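Alkaline phosphatase D (Bacillus subtilis, PDB 2YEQ) hydrolyses phosphate esters as a secreted phosphodiesterase and alkaline phosphatase whose active site holds iron and calcium. Local coordinates at residues 14-26 with 101-113. Numbering follows the deposited sequence.
Sequences ASGDPLSDSVVLW and VGKTKTLPAPGAN. With PE5 (3,6,9,12,15,18,21,24-octaoxahexacosan-1-ol), chain B; PE5 (3,6,9,12,15,18,21,24-octaoxahexacosan-1-ol), chain P; EDO (1,2-ethanediol), chain I.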
loop_
_atom_site.group_PDB
_atom_site.type_symbol
_atom_site.label_atom_id
_atom_site.label_comp_id
_atom_site.label_asym_id
_atom_site.label_seq_id
_atom_site.Cartn_x
_atom_site.Cartn_y
_atom_site.Cartn_z
ATOM N N ALA A 14 -2.748 2.115 -16.348
ATOM C CA ALA A 14 -2.487 2.732 -15.043
ATOM C C ALA A 14 -1.637 3.951 -15.252
ATOM O O ALA A 14 -1.006 4.115 -16.305
ATOM C CB ALA A 14 -1.786 1.736 -14.055
ATOM N N SER A 15 -1.637 4.825 -14.253
ATOM C CA SER A 15 -0.730 5.963 -14.230
ATOM C C SER A 15 -0.186 6.163 -12.826
ATOM O O SER A 15 -0.750 5.707 -11.839
ATOM C CB SER A 15 -1.419 7.254 -14.716
ATOM O OG SER A 15 -2.380 7.723 -13.768
ATOM N N GLY A 16 0.911 6.876 -12.728
ATOM C CA GLY A 16 1.542 6.987 -11.437
ATOM C C GLY A 16 2.703 7.926 -11.326
ATOM O O GLY A 16 3.143 8.543 -12.292
ATOM N N ASP A 17 3.181 8.034 -10.098
ATOM C CA ASP A 17 4.323 8.864 -9.761
ATOM C C ASP A 17 4.267 10.223 -10.422
ATOM O O ASP A 17 5.219 10.653 -11.070
ATOM C CB ASP A 17 5.623 8.118 -10.089
ATOM C CG ASP A 17 6.031 7.164 -8.975
ATOM O OD1 ASP A 17 5.141 6.765 -8.182
ATOM O OD2 ASP A 17 7.240 6.825 -8.892
ATOM N N PRO A 18 3.161 10.928 -10.213
ATOM C CA PRO A 18 3.001 12.234 -10.846
ATOM C C PRO A 18 3.961 13.235 -10.274
ATOM O O PRO A 18 4.250 13.180 -9.061
ATOM C CB PRO A 18 1.548 12.624 -10.502
ATOM C CG PRO A 18 1.262 11.929 -9.271
ATOM C CD PRO A 18 2.007 10.601 -9.370
ATOM N N LEU A 19 4.476 14.102 -11.152
ATOM C CA LEU A 19 5.211 15.304 -10.783
ATOM C C LEU A 19 4.455 16.501 -11.388
ATOM O O LEU A 19 3.393 16.334 -11.980
ATOM C CB LEU A 19 6.648 15.255 -11.296
ATOM C CG LEU A 19 7.552 14.174 -10.664
ATOM C CD1 LEU A 19 8.909 14.122 -11.352
ATOM C CD2 LEU A 19 7.697 14.369 -9.156
ATOM N N SER A 20 4.985 17.709 -11.254
ATOM C CA SER A 20 4.244 18.884 -11.732
ATOM C C SER A 20 4.220 19.001 -13.251
ATOM O O SER A 20 3.368 19.688 -13.791
ATOM C CB SER A 20 4.763 20.176 -11.083
ATOM O OG SER A 20 6.068 20.468 -11.481
ATOM N N ASP A 21 5.123 18.319 -13.945
ATOM C CA ASP A 21 5.216 18.436 -15.403
ATOM C C ASP A 21 5.199 17.096 -16.156
ATOM O O ASP A 21 5.469 17.063 -17.358
ATOM C CB ASP A 21 6.512 19.170 -15.756
ATOM C CG ASP A 21 7.755 18.339 -15.448
ATOM O OD1 ASP A 21 7.756 17.597 -14.436
ATOM O OD2 ASP A 21 8.728 18.404 -16.229
ATOM N N SER A 22 4.923 16.002 -15.456
ATOM C CA SER A 22 4.982 14.668 -16.061
ATOM C C SER A 22 4.282 13.675 -15.182
ATOM O O SER A 22 4.006 13.956 -14.006
ATOM C CB SER A 22 6.429 14.213 -16.261
ATOM O OG SER A 22 7.115 14.111 -15.032
ATOM N N VAL A 23 4.008 12.506 -15.756
ATOM C CA VAL A 23 3.392 11.409 -15.045
ATOM C C VAL A 23 3.830 10.118 -15.742
ATOM O O VAL A 23 4.168 10.139 -16.925
ATOM C CB VAL A 23 1.859 11.539 -15.067
ATOM C CG1 VAL A 23 1.319 11.420 -16.509
ATOM C CG2 VAL A 23 1.216 10.483 -14.161
ATOM N N VAL A 24 3.854 9.011 -15.014
ATOM C CA VAL A 24 4.131 7.711 -15.624
ATOM C C VAL A 24 2.818 7.125 -16.137
ATOM O O VAL A 24 1.796 7.136 -15.429
ATOM C CB VAL A 24 4.783 6.721 -14.639
ATOM C CG1 VAL A 24 4.952 5.353 -15.301
ATOM C CG2 VAL A 24 6.143 7.242 -14.148
ATOM N N LEU A 25 2.855 6.614 -17.362
ATOM C CA LEU A 25 1.756 5.854 -17.947
ATOM C C LEU A 25 2.193 4.402 -18.080
ATOM O O LEU A 25 3.304 4.132 -18.516
ATOM C CB LEU A 25 1.401 6.413 -19.328
ATOM C CG LEU A 25 1.235 7.932 -19.471
ATOM C CD1 LEU A 25 0.904 8.288 -20.938
ATOM C CD2 LEU A 25 0.155 8.457 -18.523
ATOM N N TRP A 26 1.299 3.476 -17.752
ATOM C CA TRP A 26 1.608 2.067 -17.729
ATOM C C TRP A 26 0.565 1.262 -18.491
ATOM O O TRP A 26 -0.636 1.542 -18.429
ATOM C CB TRP A 26 1.662 1.557 -16.277
ATOM C CG TRP A 26 1.878 0.073 -16.159
ATOM C CD1 TRP A 26 3.076 -0.573 -16.032
ATOM C CD2 TRP A 26 0.870 -0.953 -16.169
ATOM N NE1 TRP A 26 2.875 -1.931 -15.978
ATOM C CE2 TRP A 26 1.538 -2.194 -16.064
ATOM C CE3 TRP A 26 -0.532 -0.948 -16.272
ATOM C CZ2 TRP A 26 0.864 -3.404 -16.040
ATOM C CZ3 TRP A 26 -1.198 -2.171 -16.281
ATOM C CH2 TRP A 26 -0.494 -3.382 -16.153
ATOM N N VAL A 101 -9.258 3.950 -21.944
ATOM C CA VAL A 101 -8.793 5.301 -21.715
ATOM C C VAL A 101 -8.550 5.468 -20.208
ATOM O O VAL A 101 -9.347 5.058 -19.386
ATOM C CB VAL A 101 -9.816 6.345 -22.202
ATOM C CG1 VAL A 101 -9.379 7.757 -21.782
ATOM C CG2 VAL A 101 -10.016 6.234 -23.743
ATOM N N GLY A 102 -7.427 6.057 -19.863
ATOM C CA GLY A 102 -7.120 6.327 -18.485
ATOM C C GLY A 102 -7.231 7.814 -18.211
ATOM O O GLY A 102 -7.129 8.662 -19.123
ATOM N N LYS A 103 -7.437 8.128 -16.936
ATOM C CA LYS A 103 -7.429 9.492 -16.458
ATOM C C LYS A 103 -6.344 9.702 -15.410
ATOM O O LYS A 103 -6.158 8.877 -14.507
ATOM C CB LYS A 103 -8.787 9.793 -15.856
ATOM C CG LYS A 103 -9.048 11.214 -15.459
ATOM C CD LYS A 103 -10.542 11.278 -15.046
ATOM C CE LYS A 103 -10.996 12.621 -14.527
ATOM N NZ LYS A 103 -12.391 12.467 -13.964
ATOM N N THR A 104 -5.659 10.820 -15.509
ATOM C CA THR A 104 -4.596 11.127 -14.588
ATOM C C THR A 104 -4.524 12.618 -14.262
ATOM O O THR A 104 -5.309 13.416 -14.778
ATOM C CB THR A 104 -3.248 10.646 -15.146
ATOM O OG1 THR A 104 -2.292 10.655 -14.089
ATOM C CG2 THR A 104 -2.753 11.512 -16.318
ATOM N N LYS A 105 -3.574 12.995 -13.410
ATOM C CA LYS A 105 -3.470 14.385 -12.972
ATOM C C LYS A 105 -2.086 14.723 -12.448
ATOM O O LYS A 105 -1.545 14.010 -11.589
ATOM C CB LYS A 105 -4.513 14.665 -11.902
ATOM C CG LYS A 105 -4.633 16.147 -11.542
ATOM C CD LYS A 105 -5.634 16.321 -10.411
ATOM C CE LYS A 105 -5.747 17.751 -9.939
ATOM N NZ LYS A 105 -5.051 17.936 -8.629
ATOM N N THR A 106 -1.496 15.780 -12.987
ATOM C CA THR A 106 -0.179 16.217 -12.562
ATOM C C THR A 106 -0.267 16.895 -11.181
ATOM O O THR A 106 -1.327 17.346 -10.755
ATOM C CB THR A 106 0.464 17.224 -13.551
ATOM O OG1 THR A 106 -0.468 18.283 -13.827
ATOM C CG2 THR A 106 0.920 16.553 -14.836
ATOM N N LEU A 107 0.865 16.972 -10.499
ATOM C CA LEU A 107 0.938 17.680 -9.221
ATOM C C LEU A 107 0.899 19.201 -9.445
ATOM O O LEU A 107 1.266 19.687 -10.511
ATOM C CB LEU A 107 2.248 17.353 -8.517
ATOM C CG LEU A 107 2.508 15.888 -8.145
ATOM C CD1 LEU A 107 3.817 15.820 -7.349
ATOM C CD2 LEU A 107 1.347 15.318 -7.371
ATOM N N PRO A 108 0.510 19.949 -8.420
ATOM C CA PRO A 108 0.721 21.406 -8.420
ATOM C C PRO A 108 2.191 21.755 -8.573
ATOM O O PRO A 108 3.067 20.947 -8.242
ATOM C CB PRO A 108 0.249 21.846 -7.024
ATOM C CG PRO A 108 -0.661 20.796 -6.561
ATOM C CD PRO A 108 -0.199 19.497 -7.219
ATOM N N ALA A 109 2.456 22.953 -9.078
ATOM C CA ALA A 109 3.818 23.475 -9.157
ATOM C C ALA A 109 4.419 23.479 -7.754
ATOM O O ALA A 109 3.699 23.678 -6.778
ATOM C CB ALA A 109 3.821 24.887 -9.764
ATOM N N PRO A 110 5.713 23.189 -7.636
ATOM C CA PRO A 110 6.348 23.197 -6.322
ATOM C C PRO A 110 6.076 24.521 -5.600
ATOM O O PRO A 110 6.163 25.591 -6.215
ATOM C CB PRO A 110 7.849 23.053 -6.633
ATOM C CG PRO A 110 7.971 22.845 -8.104
ATOM C CD PRO A 110 6.693 23.260 -8.736
ATOM N N GLY A 111 5.703 24.451 -4.329
ATOM C CA GLY A 111 5.383 25.653 -3.563
ATOM C C GLY A 111 4.053 26.327 -3.885
ATOM O O GLY A 111 3.688 27.292 -3.218
ATOM N N ALA A 112 3.308 25.830 -4.875
ATOM C CA ALA A 112 1.977 26.379 -5.159
ATOM C C ALA A 112 1.134 26.338 -3.905
ATOM O O ALA A 112 1.169 25.376 -3.142
ATOM C CB ALA A 112 1.267 25.613 -6.286
ATOM N N ASN A 113 0.351 27.389 -3.711
ATOM C CA ASN A 113 -0.467 27.539 -2.534
ATOM C C ASN A 113 -1.831 26.866 -2.704
ATOM O O ASN A 113 -2.862 27.528 -2.832
ATOM C CB ASN A 113 -0.629 29.036 -2.245
ATOM C CG ASN A 113 -0.970 29.316 -0.811
ATOM O OD1 ASN A 113 -0.382 28.744 0.103
ATOM N ND2 ASN A 113 -1.927 30.205 -0.598
HETATM C C50 PE5 B . -15.009 13.915 -16.657
HETATM O O1 PE5 B . -14.327 12.658 -16.569
HETATM C C1 PE5 B . -15.253 11.571 -16.470
HETATM C C2 PE5 B . -14.529 10.237 -16.316
HETATM O O2 PE5 B . -13.813 10.226 -15.075
HETATM C C3 PE5 B . -13.935 9.014 -14.328
HETATM C C4 PE5 B . -13.088 9.130 -13.088
HETATM C C50 PE5 P . -9.840 9.294 -32.206
HETATM O O1 PE5 P . -10.523 8.454 -31.272
HETATM C C1 PE5 P . -11.071 9.165 -30.151
HETATM C C2 PE5 P . -11.881 8.225 -29.254
HETATM O O2 PE5 P . -11.375 8.223 -27.907
HETATM C C3 PE5 P . -12.074 7.363 -26.980
HETATM C C4 PE5 P . -11.515 5.927 -26.935
HETATM O O3 PE5 P . -10.135 5.812 -27.297
HETATM C C1 EDO I . 8.137 10.838 -8.491
HETATM O O1 EDO I . 6.741 11.099 -8.274
HETATM C C2 EDO I . 8.540 9.539 -7.811
HETATM O O2 EDO I . 9.218 8.686 -8.735
HETATM O O HOH W 1 -4.830 6.555 -14.257
#
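S20 and L107 bring the two backbones closest, 4.3 Å between their CA atoms, whereas the S15 and T104 CA atoms stand 6.5 Å apart, with no backbone hydrogen bond between them. One backbone hydrogen bond spans the gap, from L107 N to L19 O (3.0 Å), with the donor standing well above the carbonyl plane. Beside it S20 CA approaches L107 O at 3.3 Å in a CA-H...O contact, so two successive residues of 14-26 meet one residue of 101-113. This illustrates how two sheets can be joined through side chains and a single backbone hydrogen bond: 14-16 and 23-26 form a hairpin in the large mixed sheet, while 102-105 belongs to the edge strand 97-105 of the four-stranded antiparallel sheet. Between the strands, S15 OG and T104 OG1 share a hydrogen bond of 3.0 Å; T104 OG1 lies anti to the backbone N (chi1 -166°), which aims it at S15. V23 meets T104 tip to tip, its CG2 3.5 Å from OG1. A water links S15 OG to K103 O. L107 crosses P18 at about a right angle, CD2 3.9 Å from P18 CG, and F265 and Y267 also touch this leucine. On the outward side, extended K103 grips two ether oxygens of a bound polyether, NZ donating to O2 (2.9 Å) and O1 (3.3 Å); an alanine here would probably leave both without this lysine's N-H groups.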